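PDB 6R5T: periplasmic beta-glucosidase from Pseudomonas aeruginosa, which probably hydrolyses terminal, non-reducing beta-D-glucosyl residues of beta-glucosides, releasing beta-D-glucose, as a family 3 glycoside hydrolase of the periplasm. Local coordinates for residues A[571-576]-A[600-605]; A[477-482]-A[519-524]; A[4-9]-A[320-325]. The protein carries 1 engineered substitution. All blocks are in the same frame, centred on the assembly; numbering follows the deposited sequence. Where two conformers were deposited one is given.

The three contacts lie in series along the chain, with none touching another. Contacts 1 and 2 both belong to the C-terminal domain of glycosyl hydrolase family 3; their centres are 19 Å apart and their nearest atoms about 5 Å. Contact 3 joins the N-terminal helix to helix 307-323, on the opposite side of the chain's centre, 54 Å from contact 1 and 45 Å from contact 2, centre to centre. None lies at the glycan pocket or the magnesium site. Contacts 1 and 2 work through polar groups, whereas contact 3 is an aromatic pair. Contact 1 also borders the second subunit, which touches neither contact 2 nor contact 3.

Contact 1: A[571-576]-A[600-605]; sequences VGQVPV and FDEANG
This is a polar loop-loop contact in the family 3 C-terminal domain, at the interface with the second subunit, between two pieces of the long irregular region that joins helix 545-553 to strand 619-626. The side chain of Gln-573, at the end of a short 3-10 turn, reaches into the curve of 600-605 and uses both ends of its amide. Gln-573 NE2 gives one N-H to Ala-603 O at 2.9 Å, nearly along the C=O axis, and the other to Glu-602 OE1 at 2.8 Å. Both acceptors lie close to the amide plane, and the two bonds fix its rotation. Glu-602 presents the anti side of OE1, 21° out of the carboxylate plane, and the same oxygen is hydrogen-bonded to Ser-570. The Glu-602 chain gets there extended, with CG anti to the backbone N (chi1 -165°). From the second subunit, Thr-491 packs on Gln-573 and Glu-602, and Arg-134 bonds to the carbonyls of Gly-572 and Val-574. At the other end of the amide, two waters donate to Gln-573 OE1, one of them weakly; the other water also donates to Asn-604 OD1 and accepts from Gly-605 N.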
loop_
_atom_site.group_PDB
_atom_site.type_symbol
_atom_site.label_atom_id
_atom_site.label_comp_id
_atom_site.label_asym_id
_atom_site.label_seq_id
_atom_site.Cartn_x
_atom_site.Cartn_y
_atom_site.Cartn_z
ATOM N N VAL A 571 -0.434 -4.976 -11.175
ATOM C CA VAL A 571 -1.058 -4.402 -9.967
ATOM C C VAL A 571 -0.363 -4.937 -8.710
ATOM O O VAL A 571 -0.306 -4.219 -7.692
ATOM C CB VAL A 571 -2.564 -4.683 -9.960
ATOM C CG1 VAL A 571 -2.905 -6.160 -9.702
ATOM C CG2 VAL A 571 -3.239 -3.769 -8.950
ATOM N N GLY A 572 0.223 -6.138 -8.780
ATOM C CA GLY A 572 0.883 -6.685 -7.598
ATOM C C GLY A 572 2.176 -6.004 -7.278
ATOM O O GLY A 572 2.738 -6.339 -6.226
ATOM N N GLN A 573 2.661 -5.070 -8.105
ATOM C CA GLN A 573 3.855 -4.245 -7.780
ATOM C C GLN A 573 3.477 -2.908 -7.131
ATOM O O GLN A 573 4.405 -2.190 -6.772
ATOM C CB GLN A 573 4.688 -4.015 -9.041
ATOM C CG GLN A 573 5.080 -5.332 -9.709
ATOM C CD GLN A 573 6.473 -5.408 -10.279
ATOM O OE1 GLN A 573 7.301 -4.510 -10.068
ATOM N NE2 GLN A 573 6.745 -6.515 -10.987
ATOM N N VAL A 574 2.203 -2.578 -6.960
ATOM C CA VAL A 574 1.818 -1.221 -6.484
ATOM C C VAL A 574 2.280 -1.089 -5.051
ATOM O O VAL A 574 2.110 -2.008 -4.241
ATOM C CB VAL A 574 0.320 -0.997 -6.687
ATOM C CG1 VAL A 574 -0.231 0.147 -5.864
ATOM C CG2 VAL A 574 0.012 -0.840 -8.162
ATOM N N PRO A 575 2.861 0.062 -4.668
ATOM C CA PRO A 575 3.157 1.191 -5.546
ATOM C C PRO A 575 4.536 1.113 -6.171
ATOM O O PRO A 575 5.469 0.616 -5.598
ATOM C CB PRO A 575 3.135 2.357 -4.566
ATOM C CG PRO A 575 3.754 1.755 -3.315
ATOM C CD PRO A 575 3.195 0.363 -3.267
ATOM N N VAL A 576 4.633 1.661 -7.372
ATOM C CA VAL A 576 5.953 1.904 -7.990
ATOM C C VAL A 576 5.964 3.377 -8.362
ATOM O O VAL A 576 5.022 3.897 -8.932
ATOM C CB VAL A 576 6.271 1.037 -9.215
ATOM C CG1 VAL A 576 6.566 -0.394 -8.805
ATOM C CG2 VAL A 576 5.161 1.134 -10.234
ATOM N N PHE A 600 9.962 -12.018 -6.875
ATOM C CA PHE A 600 10.657 -13.126 -7.573
ATOM C C PHE A 600 9.854 -13.651 -8.753
ATOM O O PHE A 600 10.450 -14.416 -9.553
ATOM C CB PHE A 600 10.988 -14.275 -6.605
ATOM C CG PHE A 600 9.817 -15.127 -6.228
ATOM C CD1 PHE A 600 9.452 -16.214 -7.001
ATOM C CD2 PHE A 600 9.087 -14.872 -5.083
ATOM C CE1 PHE A 600 8.362 -16.982 -6.666
ATOM C CE2 PHE A 600 7.993 -15.648 -4.742
ATOM C CZ PHE A 600 7.613 -16.702 -5.539
ATOM N N ASP A 601 8.580 -13.334 -8.859
ATOM C CA ASP A 601 7.682 -13.999 -9.832
ATOM C C ASP A 601 7.344 -13.107 -11.026
ATOM O O ASP A 601 6.425 -13.476 -11.796
ATOM C CB ASP A 601 6.439 -14.518 -9.143
ATOM C CG ASP A 601 5.540 -13.468 -8.509
ATOM O OD1 ASP A 601 5.985 -12.339 -8.390
ATOM O OD2 ASP A 601 4.466 -13.871 -8.005
ATOM N N GLU A 602 8.022 -11.983 -11.142
ATOM C CA GLU A 602 7.820 -10.997 -12.239
ATOM C C GLU A 602 9.099 -10.192 -12.337
ATOM O O GLU A 602 9.802 -10.034 -11.337
ATOM C CB GLU A 602 6.649 -10.057 -11.922
ATOM C CG GLU A 602 6.142 -9.267 -13.118
ATOM C CD GLU A 602 4.749 -8.764 -12.848
ATOM O OE1 GLU A 602 4.594 -8.041 -11.843
ATOM O OE2 GLU A 602 3.819 -9.149 -13.592
ATOM N N ALA A 603 9.372 -9.646 -13.514
ATOM C CA ALA A 603 10.506 -8.721 -13.709
ATOM C C ALA A 603 10.285 -7.517 -12.806
ATOM O O ALA A 603 9.132 -7.196 -12.494
ATOM C CB ALA A 603 10.653 -8.333 -15.137
ATOM N N ASN A 604 11.351 -6.915 -12.367
ATOM C CA ASN A 604 11.276 -5.817 -11.388
ATOM C C ASN A 604 11.400 -4.434 -12.061
ATOM O O ASN A 604 11.828 -4.333 -13.248
ATOM C CB ASN A 604 12.299 -6.040 -10.285
ATOM C CG ASN A 604 11.841 -7.136 -9.327
ATOM O OD1 ASN A 604 11.012 -6.872 -8.449
ATOM N ND2 ASN A 604 12.309 -8.358 -9.581
ATOM N N GLY A 605 11.027 -3.400 -11.320
ATOM C CA GLY A 605 10.983 -2.047 -11.867
ATOM C C GLY A 605 9.728 -1.829 -12.691
ATOM O O GLY A 605 9.045 -2.770 -13.118
HETATM O O HOH W 1 6.556 -2.651 -11.920
HETATM O O HOH W 2 9.750 -4.266 -8.916
#

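Contact 2: A[477-482]-A[519-524]; sequences VGESQG and NGRPLS
Glu-479 and Arg-521 meet with their side chains crossed at about a right angle, the carboxylate plane turned 89° from that of the guanidinium. The carboxylate comes to the edge of the guanidinium, where Arg-521 NH2 forms a salt bridge to Glu-479 OE2 at 2.7 Å. The donor approaches on the syn side but 34° out of the carboxylate plane. CG and CD of Arg-521 run alongside Glu-479 OE2, and a bend at chi3 then curls the chain round until NH2 meets the same oxygen. Glu-479 OE1 takes the backbone N-H of Gly-520 at 2.9 Å in an almost straight bond (176°), met nearly head-on to the C-O bond. With both oxygens gripped, the buried carboxylate is held against rotation. Leu-523 runs past Glu-479 in the opposite direction and lays CD2 3.8 Å from Glu-479 OE2, an apolar flank to the ion pair. Asn-519 turns its amide away from Glu-479 and donates from ND2 to Arg-521 O at 2.8 Å. A second cation, Arg-490, shares OE2, and carbonyls of Ala-133, Arg-134, Met-483 and Ser-488 also accept from the guanidinium; the negative charge is probably well stabilised. The contact thus joins the loops that follow the C-terminal ends of two adjacent parallel strands, 472-478 and 513-518, in the mixed sheet of the family 3 C-terminal domain.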
loop_
_atom_site.group_PDB
_atom_site.type_symbol
_atom_site.label_atom_id
_atom_site.label_comp_id
_atom_site.label_asym_id
_atom_site.label_seq_id
_atom_site.Cartn_x
_atom_site.Cartn_y
_atom_site.Cartn_z
ATOM N N VAL A 477 -8.111 0.814 -28.052
ATOM C CA VAL A 477 -8.417 -0.079 -26.933
ATOM C C VAL A 477 -8.044 0.607 -25.624
ATOM O O VAL A 477 -7.289 1.602 -25.626
ATOM C CB VAL A 477 -7.667 -1.404 -27.077
ATOM C CG1 VAL A 477 -8.269 -2.234 -28.196
ATOM C CG2 VAL A 477 -6.166 -1.221 -27.252
ATOM N N GLY A 478 -8.562 0.053 -24.525
ATOM C CA GLY A 478 -8.157 0.477 -23.182
ATOM C C GLY A 478 -9.377 0.607 -22.291
ATOM O O GLY A 478 -10.278 -0.216 -22.362
ATOM N N GLU A 479 -9.434 1.652 -21.491
ATOM C CA GLU A 479 -10.502 1.847 -20.491
ATOM C C GLU A 479 -11.580 2.758 -21.048
ATOM O O GLU A 479 -11.281 3.662 -21.816
ATOM C CB GLU A 479 -9.958 2.486 -19.198
ATOM C CG GLU A 479 -8.884 1.688 -18.507
ATOM C CD GLU A 479 -8.379 2.416 -17.250
ATOM O OE1 GLU A 479 -8.197 3.649 -17.311
ATOM O OE2 GLU A 479 -8.164 1.712 -16.208
ATOM N N SER A 480 -12.820 2.533 -20.669
ATOM C CA SER A 480 -13.863 3.544 -20.791
ATOM C C SER A 480 -13.697 4.553 -19.657
ATOM O O SER A 480 -13.040 4.262 -18.637
ATOM C CB SER A 480 -15.240 2.917 -20.823
ATOM O OG SER A 480 -15.546 2.297 -19.582
ATOM N N GLN A 481 -14.228 5.766 -19.853
ATOM C CA GLN A 481 -13.879 6.853 -18.910
ATOM C C GLN A 481 -14.484 6.541 -17.534
ATOM O O GLN A 481 -13.924 6.994 -16.541
ATOM C CB GLN A 481 -14.273 8.222 -19.473
ATOM C CG GLN A 481 -15.734 8.362 -19.821
ATOM C CD GLN A 481 -16.709 8.483 -18.686
ATOM O OE1 GLN A 481 -16.432 9.113 -17.672
ATOM N NE2 GLN A 481 -17.878 7.872 -18.857
ATOM N N GLY A 482 -15.572 5.782 -17.464
ATOM C CA GLY A 482 -16.153 5.431 -16.153
ATOM C C GLY A 482 -15.314 4.418 -15.392
ATOM O O GLY A 482 -15.674 4.125 -14.216
ATOM N N ASN A 519 -7.140 5.633 -21.658
ATOM C CA ASN A 519 -7.093 5.171 -20.263
ATOM C C ASN A 519 -6.884 6.387 -19.369
ATOM O O ASN A 519 -6.348 7.427 -19.835
ATOM C CB ASN A 519 -5.918 4.221 -19.991
ATOM C CG ASN A 519 -4.587 4.658 -20.547
ATOM O OD1 ASN A 519 -4.459 4.820 -21.785
ATOM N ND2 ASN A 519 -3.582 4.834 -19.703
ATOM N N GLY A 520 -7.259 6.237 -18.095
ATOM C CA GLY A 520 -7.159 7.354 -17.147
ATOM C C GLY A 520 -6.173 7.085 -16.041
ATOM O O GLY A 520 -6.108 7.860 -15.087
ATOM N N ARG A 521 -5.388 6.026 -16.151
ATOM C CA ARG A 521 -4.431 5.619 -15.108
ATOM C C ARG A 521 -3.343 4.842 -15.838
ATOM O O ARG A 521 -3.565 4.338 -16.935
ATOM C CB ARG A 521 -5.071 4.691 -14.086
ATOM C CG ARG A 521 -5.709 3.442 -14.688
ATOM C CD ARG A 521 -6.004 2.317 -13.719
ATOM N NE ARG A 521 -6.885 2.697 -12.616
ATOM C CZ ARG A 521 -8.184 2.861 -12.673
ATOM N NH1 ARG A 521 -8.873 3.144 -11.584
ATOM N NH2 ARG A 521 -8.830 2.744 -13.815
ATOM N N PRO A 522 -2.183 4.677 -15.222
ATOM C CA PRO A 522 -1.225 3.699 -15.721
ATOM C C PRO A 522 -1.867 2.318 -15.945
ATOM O O PRO A 522 -2.646 1.884 -15.115
ATOM C CB PRO A 522 -0.167 3.629 -14.619
ATOM C CG PRO A 522 -0.264 5.003 -13.977
ATOM C CD PRO A 522 -1.737 5.305 -13.964
ATOM N N LEU A 523 -1.474 1.649 -17.022
ATOM C CA LEU A 523 -1.922 0.278 -17.326
ATOM C C LEU A 523 -0.728 -0.643 -17.345
ATOM O O LEU A 523 0.407 -0.184 -17.591
ATOM C CB LEU A 523 -2.589 0.177 -18.704
ATOM C CG LEU A 523 -3.825 1.050 -18.926
ATOM C CD1 LEU A 523 -4.329 0.916 -20.364
ATOM C CD2 LEU A 523 -4.886 0.694 -17.930
ATOM N N SER A 524 -0.996 -1.903 -17.020
ATOM C CA SER A 524 -0.011 -3.000 -17.130
ATOM C C SER A 524 -0.014 -3.505 -18.586
ATOM O O SER A 524 -1.076 -4.017 -19.035
ATOM C CB SER A 524 -0.323 -4.081 -16.146
ATOM O OG SER A 524 -1.573 -4.639 -16.369
#

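Contact 3: A[4-9]-A[320-325]; sequences ERFIAS and AKYDLG
Phe-6 and Tyr-322 touch ring to ring between two helices, and these two side chains carry the contact, chiefly through ring carbons. The nearest approach is between Phe-6 CD1 and Tyr-322 CD2, at 3.6 Å. Tyr-322 offers the CD2-CE2 side of its ring, with Phe-6 CD1 lying near the plane of the tyrosine at that edge. Seen from Phe-6, the approach is slanted: the ring planes are inclined at 55° and the centroids stand 5.5 Å apart, giving an oblique aromatic pair. Phe-6 CG joins in, 3.8 Å from Tyr-322 CE2, and Phe-6 CB lies 3.9 Å from the same atom, which brings the tyrosine edge along the root of the phenylalanine as well as its ring.

Both side chains start toward the opposite helix and take the same first torsion, with CG trans to the backbone N (chi1 -179° in Phe-6 and -178° in Tyr-322). This torsion carries each ring outward from its backbone to where it meets the other.

Beyond this pair, Phe-327 meets the ring of Phe-6 and also packs on Tyr-322, enlarging the aromatic group. Two salt bridges join the same helices, Glu-4 with Arg-315 and Lys-3 with Asp-323. Gly-325, with positive phi, follows helix 307-323 in a Schellman motif, its N bonded to Tyr-322 O at 3.0 Å, and the chain continues from there to Phe-327.

Helix 2-12 lies on the outside of helix 307-323, with Ile-7 packed on Arg-315 and Ala-319, while Ala-320 and Leu-324 of the segment 320-325 turn inward onto Met-172 of strand 172-178 in the parallel eight-stranded sheet of the TIM-barrel-type N-terminal domain.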
loop_
_atom_site.group_PDB
_atom_site.type_symbol
_atom_site.label_atom_id
_atom_site.label_comp_id
_atom_site.label_asym_id
_atom_site.label_seq_id
_atom_site.Cartn_x
_atom_site.Cartn_y
_atom_site.Cartn_z
ATOM N N GLU A 4 -11.470 45.454 3.738
ATOM C CA GLU A 4 -11.805 45.024 5.116
ATOM C C GLU A 4 -12.846 46.001 5.693
ATOM O O GLU A 4 -13.700 45.503 6.405
ATOM C CB GLU A 4 -10.580 44.751 5.990
ATOM C CG GLU A 4 -9.899 43.387 5.741
ATOM C CD GLU A 4 -10.641 42.106 5.295
ATOM O OE1 GLU A 4 -10.234 41.555 4.212
ATOM O OE2 GLU A 4 -11.560 41.576 6.042
ATOM N N ARG A 5 -12.840 47.291 5.342
ATOM C CA ARG A 5 -13.875 48.259 5.801
ATOM C C ARG A 5 -15.225 47.853 5.205
ATOM O O ARG A 5 -16.190 47.799 5.955
ATOM C CB ARG A 5 -13.554 49.704 5.396
ATOM C CG ARG A 5 -12.314 50.289 6.069
ATOM C CD ARG A 5 -12.303 51.813 6.105
ATOM N NE ARG A 5 -13.412 52.258 6.944
ATOM C CZ ARG A 5 -14.271 53.237 6.662
ATOM N NH1 ARG A 5 -14.161 53.938 5.545
ATOM N NH2 ARG A 5 -15.249 53.510 7.512
ATOM N N PHE A 6 -15.280 47.618 3.900
ATOM C CA PHE A 6 -16.502 47.234 3.149
ATOM C C PHE A 6 -17.092 45.990 3.840
ATOM O O PHE A 6 -18.296 45.966 4.121
ATOM C CB PHE A 6 -16.213 46.948 1.667
ATOM C CG PHE A 6 -17.433 46.575 0.872
ATOM C CD1 PHE A 6 -17.852 45.248 0.800
ATOM C CD2 PHE A 6 -18.198 47.531 0.230
ATOM C CE1 PHE A 6 -19.005 44.890 0.116
ATOM C CE2 PHE A 6 -19.360 47.169 -0.453
ATOM C CZ PHE A 6 -19.765 45.847 -0.506
ATOM N N ILE A 7 -16.250 44.992 4.101
ATOM C CA ILE A 7 -16.721 43.697 4.663
ATOM C C ILE A 7 -17.197 43.894 6.095
ATOM O O ILE A 7 -18.235 43.362 6.453
ATOM C CB ILE A 7 -15.657 42.582 4.531
ATOM C CG1 ILE A 7 -15.502 42.253 3.041
ATOM C CG2 ILE A 7 -16.052 41.370 5.348
ATOM C CD1 ILE A 7 -14.345 41.357 2.695
ATOM N N ALA A 8 -16.464 44.649 6.904
ATOM C CA ALA A 8 -16.844 44.906 8.311
ATOM C C ALA A 8 -18.167 45.691 8.336
ATOM O O ALA A 8 -19.001 45.367 9.180
ATOM C CB ALA A 8 -15.743 45.659 9.019
ATOM N N SER A 9 -18.374 46.653 7.446
ATOM C CA SER A 9 -19.605 47.472 7.430
ATOM C C SER A 9 -20.756 46.545 7.054
ATOM O O SER A 9 -21.813 46.572 7.717
ATOM C CB SER A 9 -19.500 48.650 6.494
ATOM O OG SER A 9 -20.782 49.260 6.247
ATOM N N ALA A 320 -14.479 36.455 -0.747
ATOM C CA ALA A 320 -14.397 35.809 -2.069
ATOM C C ALA A 320 -15.295 36.533 -3.068
ATOM O O ALA A 320 -14.885 36.792 -4.215
ATOM C CB ALA A 320 -14.766 34.357 -1.969
ATOM N N LYS A 321 -16.506 36.873 -2.655
ATOM C CA LYS A 321 -17.434 37.578 -3.561
ATOM C C LYS A 321 -16.872 38.960 -3.911
ATOM O O LYS A 321 -17.051 39.383 -5.061
ATOM C CB LYS A 321 -18.764 37.674 -2.855
ATOM C CG LYS A 321 -19.439 36.324 -2.696
ATOM C CD LYS A 321 -20.778 36.368 -1.983
ATOM C CE LYS A 321 -21.431 35.009 -1.970
ATOM N NZ LYS A 321 -22.808 35.026 -1.435
ATOM N N TYR A 322 -16.236 39.609 -2.952
ATOM C CA TYR A 322 -15.647 40.957 -3.143
ATOM C C TYR A 322 -14.564 40.853 -4.244
ATOM O O TYR A 322 -14.601 41.559 -5.250
ATOM C CB TYR A 322 -15.136 41.477 -1.799
ATOM C CG TYR A 322 -14.542 42.865 -1.854
ATOM C CD1 TYR A 322 -13.262 43.076 -2.334
ATOM C CD2 TYR A 322 -15.279 43.955 -1.424
ATOM C CE1 TYR A 322 -12.694 44.340 -2.341
ATOM C CE2 TYR A 322 -14.748 45.229 -1.479
ATOM C CZ TYR A 322 -13.457 45.420 -1.929
ATOM O OH TYR A 322 -12.925 46.683 -1.921
ATOM N N ASP A 323 -13.659 39.870 -4.090
ATOM C CA ASP A 323 -12.531 39.695 -5.030
ATOM C C ASP A 323 -13.056 39.334 -6.427
ATOM O O ASP A 323 -12.403 39.759 -7.407
ATOM C CB ASP A 323 -11.533 38.665 -4.528
ATOM C CG ASP A 323 -10.739 39.123 -3.332
ATOM O OD1 ASP A 323 -10.792 40.373 -2.979
ATOM O OD2 ASP A 323 -10.109 38.227 -2.689
ATOM N N LEU A 324 -14.167 38.608 -6.511
ATOM C CA LEU A 324 -14.776 38.208 -7.795
ATOM C C LEU A 324 -15.496 39.376 -8.499
ATOM O O LEU A 324 -15.948 39.216 -9.626
ATOM C CB LEU A 324 -15.709 37.040 -7.539
ATOM C CG LEU A 324 -14.957 35.720 -7.414
ATOM C CD1 LEU A 324 -15.840 34.664 -6.824
ATOM C CD2 LEU A 324 -14.474 35.299 -8.779
ATOM N N GLY A 325 -15.611 40.505 -7.818
ATOM C CA GLY A 325 -16.220 41.723 -8.380
ATOM C C GLY A 325 -17.720 41.753 -8.205
ATOM O O GLY A 325 -18.379 42.591 -8.846
#